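Local structure of uncharacterized protein (Helicobacter pylori, 4O5J) at residues Q49-A54 with Y372-N377; N74-T79 with A175-A180; S93-W98 with D158-Q163; E140-D145 with K211-W216; N293-I298 with N359-A364. The protein is the outer-membrane adhesin SabA, whose extracellular domain probably attaches the bacterium to host cells by binding sialic acid-containing carbohydrates. All blocks are in the same frame, centred on the assembly; numbering follows the deposited sequence.

Contact 1 of 5, residues Q49-A54 with Y372-N377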
# COMPACT_ATOMS: atom_id res chain seq x y z
N GLN A 49 25.26 3.73 24.64
CA GLN A 49 24.14 2.81 24.51
C GLN A 49 24.23 1.99 23.21
O GLN A 49 24.00 0.77 23.20
CB GLN A 49 22.81 3.57 24.57
CG GLN A 49 21.63 2.62 24.63
CD GLN A 49 21.71 1.69 25.85
OE1 GLN A 49 21.79 2.14 26.97
NE2 GLN A 49 21.67 0.41 25.64
N SER A 50 24.57 2.67 22.11
CA SER A 50 24.63 2.03 20.81
C SER A 50 25.70 0.96 20.80
O SER A 50 25.48 -0.16 20.31
CB SER A 50 24.93 3.06 19.72
OG SER A 50 23.78 3.83 19.45
N ILE A 51 26.87 1.29 21.33
CA ILE A 51 27.99 0.36 21.40
C ILE A 51 27.60 -0.82 22.28
O ILE A 51 27.90 -1.98 21.99
CB ILE A 51 29.25 1.05 21.96
CG1 ILE A 51 29.71 2.14 20.97
CG2 ILE A 51 30.37 0.03 22.35
CD1 ILE A 51 30.90 2.94 21.46
N GLN A 52 26.96 -0.53 23.38
CA GLN A 52 26.54 -1.62 24.24
C GLN A 52 25.50 -2.52 23.50
O GLN A 52 25.55 -3.74 23.59
CB GLN A 52 26.02 -1.04 25.55
CG GLN A 52 25.42 -2.07 26.44
CD GLN A 52 24.58 -1.45 27.53
OE1 GLN A 52 25.08 -0.63 28.34
NE2 GLN A 52 23.28 -1.84 27.56
N ASN A 53 24.61 -1.90 22.74
CA ASN A 53 23.61 -2.64 21.98
C ASN A 53 24.27 -3.59 20.98
O ASN A 53 23.90 -4.76 20.91
CB ASN A 53 22.68 -1.72 21.24
CG ASN A 53 21.69 -1.03 22.16
OD1 ASN A 53 21.63 -1.33 23.35
ND2 ASN A 53 20.93 -0.10 21.63
N ALA A 54 25.29 -3.11 20.27
CA ALA A 54 25.95 -3.90 19.25
C ALA A 54 26.64 -5.07 19.91
O ALA A 54 26.65 -6.14 19.37
CB ALA A 54 26.95 -3.08 18.45
N TYR A 372 25.87 -2.15 12.70
CA TYR A 372 26.61 -1.65 11.57
C TYR A 372 27.61 -0.53 11.91
O TYR A 372 28.67 -0.46 11.32
CB TYR A 372 25.66 -1.15 10.54
CG TYR A 372 26.31 -0.61 9.30
CD1 TYR A 372 26.95 -1.46 8.39
CD2 TYR A 372 26.28 0.75 9.02
CE1 TYR A 372 27.52 -0.94 7.24
CE2 TYR A 372 26.86 1.28 7.89
CZ TYR A 372 27.44 0.44 7.01
OH TYR A 372 28.01 0.99 5.89
N ASN A 373 27.25 0.36 12.81
CA ASN A 373 28.08 1.50 13.16
C ASN A 373 29.08 1.25 14.30
O ASN A 373 29.78 2.18 14.71
CB ASN A 373 27.20 2.68 13.53
CG ASN A 373 26.49 3.22 12.35
OD1 ASN A 373 25.31 3.36 12.35
ND2 ASN A 373 27.22 3.46 11.29
N LEU A 374 29.15 0.01 14.78
CA LEU A 374 29.95 -0.28 15.97
C LEU A 374 31.33 0.31 15.93
O LEU A 374 31.73 1.08 16.79
CB LEU A 374 30.07 -1.79 16.13
CG LEU A 374 30.95 -2.26 17.32
CD1 LEU A 374 30.55 -1.41 18.60
CD2 LEU A 374 30.61 -3.76 17.70
N LYS A 375 32.04 -0.01 14.88
CA LYS A 375 33.40 0.61 14.72
C LYS A 375 33.44 2.12 14.74
O LYS A 375 34.27 2.73 15.40
CB LYS A 375 34.13 0.15 13.44
CG LYS A 375 34.88 -1.17 13.52
CD LYS A 375 34.95 -1.69 14.96
CE LYS A 375 34.89 -3.23 15.09
NZ LYS A 375 34.97 -3.65 16.52
N SER A 376 32.61 2.73 13.93
CA SER A 376 32.57 4.15 13.77
C SER A 376 32.21 4.82 15.11
O SER A 376 32.76 5.87 15.47
CB SER A 376 31.49 4.46 12.76
OG SER A 376 31.60 5.84 12.45
N ASN A 377 31.30 4.19 15.84
CA ASN A 377 30.85 4.68 17.11
C ASN A 377 31.98 4.62 18.13
O ASN A 377 32.20 5.57 18.87
CB ASN A 377 29.65 3.88 17.59
CG ASN A 377 28.38 4.25 16.87
OD1 ASN A 377 28.33 5.27 16.17
ND2 ASN A 377 27.33 3.44 17.04
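I51 and A54 of helix 29-54 pack on L374 and N377 of helix 343-396, where the C-terminal end of the first long helix meets the long last helix of the adhesion domain. The two helix segments cross at a slant, with 133° between their N-to-C directions, and their axes come within 8.9 Å. I51 lies roughly perpendicular to L374. The CG2 branch of I51 lies 4.0 Å from CD1 of L374. The other branch of I51 goes to N377: its CG1 is 3.8 Å from N377 CB, and its CD1 reaches the N377 carbonyl. The I51 and N377 side chains lie alongside one another, pointing opposite ways. Both helices belong to the elongated helical bundle of SabA, and I51 also touches Q378 and I381 further along helix 343-396. The A54 methyl touches both methyls of L374, and its CB is 3.8 Å from L374 CD2. CG of L374 stands opposite its own backbone N (chi1 177°), which carries the isopropyl fork across to A54 and I51. S50 meets N377 through carbon: its CB is 3.6 Å from N377 ND2. The S50 hydroxyl bonds to D370, on the same helix as N377. The other carboxylate oxygen of D370 takes a hydrogen bond from N53 ND2, and this joins the two helices by a polar link one turn before L374.

Contact 2 of 5, residues N74-T79 with A175-A180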
# COMPACT_ATOMS: atom_id res chain seq x y z
N ASN A 74 5.27 -12.50 5.95
CA ASN A 74 4.96 -11.60 4.83
C ASN A 74 5.08 -12.32 3.50
O ASN A 74 4.26 -12.14 2.64
CB ASN A 74 5.90 -10.38 4.85
CG ASN A 74 5.41 -9.27 3.95
OD1 ASN A 74 4.19 -8.94 3.94
ND2 ASN A 74 6.32 -8.71 3.16
N TYR A 75 6.12 -13.13 3.36
CA TYR A 75 6.43 -13.83 2.12
C TYR A 75 5.58 -15.08 1.90
O TYR A 75 5.18 -15.36 0.77
CB TYR A 75 7.89 -14.18 2.13
CG TYR A 75 8.42 -14.73 0.83
CD1 TYR A 75 8.70 -13.88 -0.25
CD2 TYR A 75 8.67 -16.09 0.70
CE1 TYR A 75 9.16 -14.38 -1.44
CE2 TYR A 75 9.15 -16.63 -0.48
CZ TYR A 75 9.41 -15.77 -1.54
OH TYR A 75 9.89 -16.28 -2.71
N ASN A 76 5.30 -15.83 2.96
CA ASN A 76 4.70 -17.15 2.83
C ASN A 76 3.23 -17.26 3.16
O ASN A 76 2.60 -18.18 2.72
CB ASN A 76 5.47 -18.14 3.70
CG ASN A 76 6.86 -18.32 3.22
OD1 ASN A 76 7.11 -18.35 2.02
ND2 ASN A 76 7.78 -18.39 4.13
N SER A 77 2.68 -16.33 3.92
CA SER A 77 1.32 -16.47 4.41
C SER A 77 0.29 -15.75 3.56
O SER A 77 0.62 -14.83 2.83
CB SER A 77 1.22 -15.97 5.85
OG SER A 77 -0.08 -16.20 6.38
N THR A 78 -0.97 -16.19 3.64
CA THR A 78 -2.04 -15.46 3.00
C THR A 78 -3.00 -15.05 4.07
O THR A 78 -4.12 -14.65 3.76
CB THR A 78 -2.79 -16.30 1.95
OG1 THR A 78 -3.28 -17.47 2.59
CG2 THR A 78 -1.87 -16.72 0.80
N THR A 79 -2.62 -15.19 5.33
CA THR A 79 -3.49 -14.75 6.42
C THR A 79 -2.74 -13.88 7.37
O THR A 79 -3.34 -13.18 8.11
CB THR A 79 -4.07 -15.90 7.22
OG1 THR A 79 -2.99 -16.76 7.66
CG2 THR A 79 -5.12 -16.63 6.39
N ALA A 175 0.24 -16.71 -1.96
CA ALA A 175 1.20 -15.98 -1.15
C ALA A 175 2.30 -15.40 -2.05
O ALA A 175 2.44 -15.80 -3.19
CB ALA A 175 1.80 -16.88 -0.06
N LEU A 176 3.09 -14.47 -1.53
CA LEU A 176 4.12 -13.82 -2.32
C LEU A 176 5.16 -14.86 -2.77
O LEU A 176 5.87 -14.62 -3.72
CB LEU A 176 4.80 -12.73 -1.53
CG LEU A 176 4.24 -11.28 -1.72
CD1 LEU A 176 2.74 -11.23 -1.58
CD2 LEU A 176 4.90 -10.27 -0.77
N SER A 177 5.26 -15.99 -2.08
CA SER A 177 6.20 -17.05 -2.44
C SER A 177 5.84 -17.78 -3.71
O SER A 177 6.64 -18.51 -4.27
CB SER A 177 6.33 -18.05 -1.31
OG SER A 177 5.11 -18.71 -1.10
N GLY A 178 4.62 -17.60 -4.20
CA GLY A 178 4.24 -18.20 -5.45
C GLY A 178 3.21 -19.31 -5.28
O GLY A 178 2.97 -19.77 -4.18
N CYS A 179 2.62 -19.75 -6.40
CA CYS A 179 1.64 -20.86 -6.36
C CYS A 179 2.25 -22.23 -6.07
O CYS A 179 3.31 -22.51 -6.56
CB CYS A 179 0.79 -20.84 -7.65
SG CYS A 179 -0.00 -19.23 -7.90
N ALA A 180 1.59 -23.05 -5.25
CA ALA A 180 2.00 -24.40 -4.90
C ALA A 180 1.89 -25.31 -6.12
O ALA A 180 1.13 -25.03 -7.06
CB ALA A 180 1.13 -24.92 -3.74
O HOH W 1 2.38 -13.51 1.13
O HOH W 2 3.98 -20.19 1.14
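Y75 and L176 bring the end of helix 57-76 against a type I beta turn that runs from A175 to G178. Their CA atoms are 5.0 Å apart. The turn lies in the long loop between helices 146-163 and 193-209, and the C174-C179 disulfide joins the residues that flank it. It is closed by the bond from G178 N to A175 O. Across the contact, S177 N gives a weak hydrogen bond to Y75 O at 2.9 Å, bent to 123°. Water 1 adds a second link: it accepts from L176 N and lies within donating distance of N74 O and S77 O. Beyond the helix end, S77 OG accepts from T79 N in an ST turn, and also from Q80 N.

The Y75 ring lies flat along the turn. S177 CA sits 3.5 Å above one face, toward the rim, and the peptide carbon of L176 is over the same face. Ring atom CE2 of Y75 comes to 3.3 Å from S177 CB. With chi1 at -171° the ring extends from the helix end to S177. It also stacks with H264. L176 CB packs at 3.5 Å from Y75 O, while its CD2 extends toward N74 O and its side chain also touches I83 and S260. The A175 methyl presses on the helix end, 3.2 Å from N76 O. Water 2 links the segments, 2.9 Å from both N76 O and S177 OG.

Contact 3 of 5, residues S93-W98 with D158-Q163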
# COMPACT_ATOMS: atom_id res chain seq x y z
N SER A 93 -10.52 -2.89 -4.37
CA SER A 93 -10.94 -1.54 -4.61
C SER A 93 -10.94 -1.23 -6.14
O SER A 93 -11.78 -0.47 -6.65
CB SER A 93 -10.15 -0.56 -3.74
OG SER A 93 -8.87 -0.44 -4.22
N VAL A 94 -9.98 -1.81 -6.88
CA VAL A 94 -9.99 -1.67 -8.33
C VAL A 94 -11.27 -2.29 -8.92
O VAL A 94 -11.94 -1.68 -9.78
CB VAL A 94 -8.74 -2.35 -8.97
CG1 VAL A 94 -8.91 -2.43 -10.48
CG2 VAL A 94 -7.46 -1.60 -8.59
N LEU A 95 -11.63 -3.49 -8.49
CA LEU A 95 -12.85 -4.13 -9.01
C LEU A 95 -14.09 -3.38 -8.48
O LEU A 95 -15.12 -3.33 -9.11
CB LEU A 95 -12.90 -5.61 -8.60
CG LEU A 95 -11.90 -6.48 -9.36
CD1 LEU A 95 -11.78 -7.89 -8.75
CD2 LEU A 95 -12.30 -6.53 -10.84
N GLY A 96 -13.97 -2.78 -7.30
CA GLY A 96 -15.05 -1.95 -6.76
C GLY A 96 -15.23 -0.73 -7.62
O GLY A 96 -16.36 -0.37 -7.96
N PHE A 97 -14.15 -0.07 -7.98
CA PHE A 97 -14.28 1.07 -8.86
C PHE A 97 -14.88 0.68 -10.21
O PHE A 97 -15.76 1.35 -10.77
CB PHE A 97 -12.96 1.81 -9.05
CG PHE A 97 -13.09 2.97 -9.96
CD1 PHE A 97 -13.57 4.18 -9.50
CD2 PHE A 97 -12.83 2.84 -11.32
CE1 PHE A 97 -13.74 5.26 -10.36
CE2 PHE A 97 -13.00 3.90 -12.19
CZ PHE A 97 -13.45 5.13 -11.71
N TRP A 98 -14.37 -0.41 -10.77
CA TRP A 98 -14.90 -0.90 -12.06
C TRP A 98 -16.39 -1.10 -11.95
O TRP A 98 -17.19 -0.77 -12.85
CB TRP A 98 -14.23 -2.23 -12.45
CG TRP A 98 -14.93 -2.81 -13.60
CD1 TRP A 98 -15.84 -3.82 -13.57
CD2 TRP A 98 -14.83 -2.37 -14.99
NE1 TRP A 98 -16.31 -4.07 -14.85
CE2 TRP A 98 -15.72 -3.21 -15.75
CE3 TRP A 98 -14.12 -1.37 -15.65
CZ2 TRP A 98 -15.88 -3.08 -17.13
CZ3 TRP A 98 -14.27 -1.23 -17.04
CH2 TRP A 98 -15.15 -2.09 -17.76
N ASP A 158 -10.57 -10.76 -16.26
CA ASP A 158 -9.32 -11.46 -15.91
C ASP A 158 -8.93 -11.15 -14.45
O ASP A 158 -8.51 -12.03 -13.69
CB ASP A 158 -8.17 -11.06 -16.85
CG ASP A 158 -8.38 -11.60 -18.26
OD1 ASP A 158 -7.70 -11.13 -19.21
OD2 ASP A 158 -9.25 -12.50 -18.43
N LEU A 159 -9.05 -9.89 -14.06
CA LEU A 159 -8.69 -9.48 -12.70
C LEU A 159 -9.64 -10.16 -11.70
O LEU A 159 -9.20 -10.68 -10.66
CB LEU A 159 -8.75 -7.95 -12.55
CG LEU A 159 -8.34 -7.40 -11.20
CD1 LEU A 159 -6.94 -7.88 -10.81
CD2 LEU A 159 -8.43 -5.86 -11.26
N GLN A 160 -10.94 -10.15 -11.99
CA GLN A 160 -11.88 -10.87 -11.13
C GLN A 160 -11.50 -12.36 -10.97
O GLN A 160 -11.51 -12.91 -9.85
CB GLN A 160 -13.30 -10.72 -11.70
CG GLN A 160 -14.36 -11.59 -11.01
CD GLN A 160 -14.58 -11.15 -9.61
OE1 GLN A 160 -14.13 -11.78 -8.65
NE2 GLN A 160 -15.21 -10.04 -9.48
N ALA A 161 -11.17 -13.04 -12.09
CA ALA A 161 -10.77 -14.46 -11.99
C ALA A 161 -9.48 -14.63 -11.16
O ALA A 161 -9.32 -15.62 -10.44
CB ALA A 161 -10.61 -15.10 -13.38
N ALA A 162 -8.53 -13.68 -11.31
CA ALA A 162 -7.28 -13.76 -10.56
C ALA A 162 -7.55 -13.73 -9.06
O ALA A 162 -6.91 -14.42 -8.27
CB ALA A 162 -6.35 -12.63 -10.95
N GLN A 163 -8.53 -12.92 -8.66
CA GLN A 163 -8.80 -12.75 -7.23
C GLN A 163 -9.59 -13.90 -6.62
O GLN A 163 -9.28 -14.38 -5.52
CB GLN A 163 -9.56 -11.41 -6.98
CG GLN A 163 -9.97 -11.29 -5.52
CD GLN A 163 -10.70 -10.00 -5.26
OE1 GLN A 163 -11.67 -9.66 -5.95
NE2 GLN A 163 -10.22 -9.25 -4.27
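L159 is the first residue of the 158-163 segment to reach across, and it meets V94 and L95 of helix 82-101. The helices run roughly antiparallel, at 142°, with axes 10.6 Å apart at the closest. The CD2 methyl of L159 does most of the touching. It lies 3.6 Å from V94 CG1, with the two side chains nearly perpendicular, and 3.9 Å from L95 CD2. CG of L159 is trans to its backbone N (chi1 -178°), and this aims the fork at the other helix. V94 also touches A200 and M204 of helix 193-209 and I246 and I250 of helix 241-268, so the L159 methyl enters an apolar layer between several helices. Q160 comes next. L95 CD1 rests 3.8 Å from its CA, beside the backbone, and 4.1 Å from its NE2. That amide makes a weak hydrogen bond to a bound glycerol, probably from the crystallisation liquor. Q163, one turn further on from L159, ends the segment's contact. Its extended chain passes alongside L95, pointing the other way, and sets OE1 3.3 Å from L95 CD1. The buried Q163 amide is used on both sides: OE1 accepts from the Y337 hydroxyl, and NE2 bonds to T92 and Q88 of helix 82-101. The segments meet mainly through leucine and valine methyls; the polar bonds of Q163 to T92 and Q88 add a second tie to helix 82-101.

Contact 4 of 5, residues E140-D145 with K211-W216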
# COMPACT_ATOMS: atom_id res chain seq x y z
N GLU A 140 -16.94 17.71 -21.82
CA GLU A 140 -16.58 16.36 -21.80
C GLU A 140 -17.47 15.43 -22.74
O GLU A 140 -18.67 15.66 -22.89
CB GLU A 140 -16.55 15.88 -20.34
CG GLU A 140 -17.93 15.70 -19.71
CD GLU A 140 -18.51 16.99 -19.26
OE1 GLU A 140 -17.91 17.57 -18.27
OE2 GLU A 140 -19.51 17.38 -19.95
N ASN A 141 -16.84 14.43 -23.38
CA ASN A 141 -17.49 13.35 -24.09
C ASN A 141 -17.80 12.21 -23.09
O ASN A 141 -16.93 11.85 -22.26
CB ASN A 141 -16.53 12.83 -25.13
CG ASN A 141 -16.87 11.40 -25.59
OD1 ASN A 141 -17.99 11.11 -26.09
ND2 ASN A 141 -15.90 10.50 -25.44
N CYS A 142 -19.01 11.64 -23.16
CA CYS A 142 -19.41 10.54 -22.27
C CYS A 142 -19.67 9.21 -23.01
O CYS A 142 -20.28 8.30 -22.44
CB CYS A 142 -20.62 10.89 -21.43
SG CYS A 142 -20.28 12.37 -20.39
N ALA A 143 -19.25 9.10 -24.27
CA ALA A 143 -19.41 7.86 -25.00
C ALA A 143 -18.09 7.11 -25.12
O ALA A 143 -17.01 7.70 -25.02
CB ALA A 143 -20.02 8.11 -26.37
N MET A 144 -18.17 5.80 -25.32
CA MET A 144 -16.95 4.99 -25.49
C MET A 144 -17.11 4.02 -26.68
O MET A 144 -18.18 3.43 -26.87
CB MET A 144 -16.66 4.20 -24.23
CG MET A 144 -15.36 3.46 -24.28
SD MET A 144 -15.16 2.41 -22.84
CE MET A 144 -15.16 3.65 -21.45
N ASP A 145 -16.06 3.88 -27.47
CA ASP A 145 -16.01 2.92 -28.58
C ASP A 145 -16.13 1.48 -28.02
O ASP A 145 -15.51 1.12 -26.98
CB ASP A 145 -14.69 3.12 -29.34
CG ASP A 145 -14.45 2.06 -30.30
OD1 ASP A 145 -14.59 2.34 -31.50
OD2 ASP A 145 -14.14 0.92 -29.86
N LYS A 211 -10.58 9.03 -23.08
CA LYS A 211 -11.24 10.32 -22.88
C LYS A 211 -12.76 10.18 -22.88
O LYS A 211 -13.45 10.74 -23.71
CB LYS A 211 -10.78 11.31 -23.91
CG LYS A 211 -9.36 11.66 -23.68
CD LYS A 211 -9.31 13.11 -23.27
CE LYS A 211 -10.04 14.03 -24.28
NZ LYS A 211 -9.78 15.49 -24.05
N THR A 212 -13.25 9.42 -21.94
CA THR A 212 -14.66 9.21 -21.75
C THR A 212 -14.98 9.63 -20.31
O THR A 212 -14.39 9.09 -19.36
CB THR A 212 -15.02 7.72 -21.93
OG1 THR A 212 -14.86 7.40 -23.35
CG2 THR A 212 -16.49 7.46 -21.56
N ALA A 213 -15.92 10.55 -20.14
CA ALA A 213 -16.26 11.02 -18.77
C ALA A 213 -17.24 10.10 -18.11
O ALA A 213 -18.07 9.49 -18.80
CB ALA A 213 -16.82 12.45 -18.87
N MET A 214 -17.19 9.95 -16.79
CA MET A 214 -18.17 9.14 -16.11
C MET A 214 -19.31 9.98 -15.54
O MET A 214 -19.07 11.03 -14.87
CB MET A 214 -17.51 8.23 -15.04
CG MET A 214 -16.77 8.96 -13.96
SD MET A 214 -15.96 7.83 -12.78
CE MET A 214 -17.36 7.03 -11.97
N MET A 215 -20.55 9.55 -15.77
CA MET A 215 -21.72 10.26 -15.28
C MET A 215 -22.16 9.64 -13.94
O MET A 215 -22.88 8.62 -13.92
CB MET A 215 -22.85 10.14 -16.31
CG MET A 215 -22.49 10.77 -17.65
SD MET A 215 -23.78 10.57 -18.94
CE MET A 215 -23.66 8.79 -19.30
N TRP A 216 -21.71 10.21 -12.83
CA TRP A 216 -22.06 9.67 -11.51
C TRP A 216 -23.55 9.62 -11.24
O TRP A 216 -24.00 8.81 -10.45
CB TRP A 216 -21.36 10.41 -10.38
CG TRP A 216 -19.90 10.10 -10.28
CD1 TRP A 216 -18.89 10.56 -11.10
CD2 TRP A 216 -19.25 9.31 -9.24
NE1 TRP A 216 -17.65 10.07 -10.67
CE2 TRP A 216 -17.83 9.31 -9.53
CE3 TRP A 216 -19.70 8.62 -8.10
CZ2 TRP A 216 -16.91 8.66 -8.72
CZ3 TRP A 216 -18.80 7.97 -7.31
CH2 TRP A 216 -17.42 7.97 -7.59
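N141 and T212 carry the polar part of this contact. Three hydrogen bonds join the segments. A213 N bonds to N141 O at 2.7 Å, nearly straight at 166° and in the carbonyl plane. N141 ND2 bonds to K211 O at 3.0 Å, and the acceptor lies close to the plane of the amide. T212 OG1 gives its proton to A143 O at 2.7 Å, from above the carbonyl plane. A143 O has a second donor, N141 ND2, at 3.0 Å. N141 OD1 accepts from A143 N, which lies well above its carbonyl plane, in an Asx turn, and from K113 NZ. Both ends of the amide are thus held. A chi1 of 159° brings the N141 amide back over A143 and out to K211.

The apolar contacts lie around these bonds. C142 SG, in the disulfide with C136, is 3.8 Å from the A213 methyl and 3.9 Å from M215 CG. The A213 methyl also meets E140 CG at 3.5 Å, though E140 is poorly ordered. M144 lies square to T212, and its bent chain sets CE 4.0 Å from T212 CG2. F108 touches both of these side chains.

The two segments cross steeply, with end-to-end directions 99° apart, so they do not pair as neighbouring strands. Each short strand has its own partner: 143-144 runs parallel to 109-110, and 214-215 is antiparallel to 234-235. Here the approaches to two small two-stranded sheets cross, with the C136-C142 disulfide at the crossing, beside the helical part of the adhesion domain.

Contact 5 of 5, residues N293-I298 with N359-A364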
# COMPACT_ATOMS: atom_id res chain seq x y z
N ASN A 293 15.20 -2.29 4.67
CA ASN A 293 14.24 -2.75 3.63
C ASN A 293 12.90 -3.10 4.23
O ASN A 293 11.86 -2.76 3.66
CB ASN A 293 14.75 -3.99 2.84
CG ASN A 293 15.89 -3.65 1.92
OD1 ASN A 293 16.07 -2.51 1.53
ND2 ASN A 293 16.66 -4.64 1.59
N GLN A 294 12.92 -3.77 5.39
CA GLN A 294 11.69 -4.18 6.01
C GLN A 294 10.93 -2.93 6.52
O GLN A 294 9.71 -2.90 6.48
CB GLN A 294 11.94 -5.13 7.16
CG GLN A 294 10.64 -5.74 7.69
CD GLN A 294 10.93 -6.91 8.63
OE1 GLN A 294 10.76 -6.83 9.87
NE2 GLN A 294 11.41 -8.03 8.04
N LYS A 295 11.64 -1.90 6.95
CA LYS A 295 10.96 -0.65 7.32
C LYS A 295 10.32 -0.01 6.07
O LYS A 295 9.16 0.46 6.11
CB LYS A 295 11.90 0.32 8.02
CG LYS A 295 11.14 1.54 8.58
CD LYS A 295 12.12 2.64 8.97
CE LYS A 295 11.60 3.72 9.94
NZ LYS A 295 10.16 3.95 9.80
N GLN A 296 11.02 -0.05 4.93
CA GLN A 296 10.48 0.52 3.69
C GLN A 296 9.22 -0.25 3.27
O GLN A 296 8.28 0.33 2.71
CB GLN A 296 11.53 0.49 2.58
CG GLN A 296 10.98 1.03 1.31
CD GLN A 296 10.47 2.47 1.47
OE1 GLN A 296 11.27 3.35 1.71
NE2 GLN A 296 9.17 2.71 1.34
N VAL A 297 9.19 -1.55 3.54
CA VAL A 297 8.00 -2.35 3.20
C VAL A 297 6.79 -1.85 4.00
O VAL A 297 5.74 -1.62 3.43
CB VAL A 297 8.21 -3.87 3.45
CG1 VAL A 297 6.88 -4.61 3.39
CG2 VAL A 297 9.22 -4.43 2.45
N ILE A 298 6.97 -1.69 5.32
CA ILE A 298 5.95 -1.16 6.20
C ILE A 298 5.54 0.24 5.75
O ILE A 298 4.38 0.61 5.77
CB ILE A 298 6.43 -1.09 7.66
CG1 ILE A 298 6.76 -2.49 8.21
CG2 ILE A 298 5.40 -0.40 8.52
CD1 ILE A 298 5.60 -3.43 8.10
N ASN A 359 6.29 0.03 15.02
CA ASN A 359 7.07 0.08 16.28
C ASN A 359 8.14 -0.96 16.31
O ASN A 359 9.29 -0.67 16.58
CB ASN A 359 6.24 -0.07 17.55
CG ASN A 359 5.33 1.09 17.71
OD1 ASN A 359 5.56 2.18 17.16
ND2 ASN A 359 4.23 0.86 18.41
N ARG A 360 7.77 -2.19 16.04
CA ARG A 360 8.72 -3.28 16.23
C ARG A 360 9.88 -3.21 15.24
O ARG A 360 10.99 -3.46 15.60
CB ARG A 360 8.02 -4.62 16.17
CG ARG A 360 7.40 -4.93 17.49
CD ARG A 360 6.25 -5.87 17.31
NE ARG A 360 5.57 -5.97 18.59
CZ ARG A 360 4.59 -5.17 19.00
NH1 ARG A 360 4.10 -4.16 18.21
NH2 ARG A 360 4.10 -5.40 20.22
N VAL A 361 9.62 -2.81 14.00
CA VAL A 361 10.71 -2.74 13.03
C VAL A 361 11.63 -1.56 13.36
O VAL A 361 12.85 -1.67 13.15
CB VAL A 361 10.21 -2.67 11.57
CG1 VAL A 361 9.69 -1.29 11.19
CG2 VAL A 361 11.34 -3.08 10.61
N ASP A 362 11.08 -0.47 13.92
CA ASP A 362 11.92 0.65 14.33
C ASP A 362 12.92 0.27 15.35
O ASP A 362 14.06 0.69 15.28
CB ASP A 362 11.09 1.81 14.89
CG ASP A 362 10.31 2.53 13.75
OD1 ASP A 362 10.71 2.45 12.56
OD2 ASP A 362 9.32 3.21 14.03
N ALA A 363 12.48 -0.49 16.34
CA ALA A 363 13.37 -0.98 17.39
C ALA A 363 14.40 -1.97 16.78
O ALA A 363 15.59 -1.89 17.09
CB ALA A 363 12.55 -1.64 18.53
N ALA A 364 13.97 -2.88 15.93
CA ALA A 364 14.94 -3.80 15.31
C ALA A 364 15.94 -3.05 14.44
O ALA A 364 17.13 -3.31 14.52
CB ALA A 364 14.27 -4.87 14.49
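K295 lies across V361 and reaches D362 on the neighbouring helix. Its CB is 4.2 Å from V361 CG1. CG, set trans by a chi1 of -173°, stays beside the same methyl at 4.1 Å and begins to approach D362 OD1. CD moves closer to that oxygen. CE is 3.0 Å from D362 OD1. NZ ends slightly farther off, at 3.2 Å from D362 OD1, in a salt bridge. The last torsion, -30°, is off any staggered value, so the exact placement of the tip should be read with caution. The aliphatic part of the lysine thus lies square across V361 before its charge meets the carboxylate at the edge of the contact. The helices are 281-309 and 343-396, close to antiparallel at 159°, with axes 9.6 Å apart. They are neighbours in the long helical bundle of the adhesion domain, and helix 57-76 covers part of the same face. V361 fills the middle of the interface with its two methyls. CG2 lies 3.9 Å from K295 N and also touches Q294 OE1, while CG1 reaches I298 CG1 at 4.3 Å. Q294 passes V361 at a slant, with an extended chain. The other end of its amide, NE2, bonds to the backbone O of L67. I298 and Q294 both also touch F70 of helix 57-76, and I298 meets Y357 one turn before V361.

In the fold
Helix 29-54 is the first modelled helix, and contact 1 closes the largest loop of the five, joining the end of that helix to helix 343-396. The other four contacts nest inside it. Contact 2 ties the end of helix 57-76 to the loop after helix 146-163. Contact 3, helix 82-101 with helix 146-163, nests inside contact 2. Contact 4 links sheet 109-110/143-144 to sheet 214-215/234-235 and crosses both contacts 2 and 3. It touches contact 3 where F97 packs on M214. Contact 5 comes later in the chain and pairs helix 281-309 with helix 343-396, which it shares with contact 1. N74 packs on V297, bringing contacts 2 and 5 together.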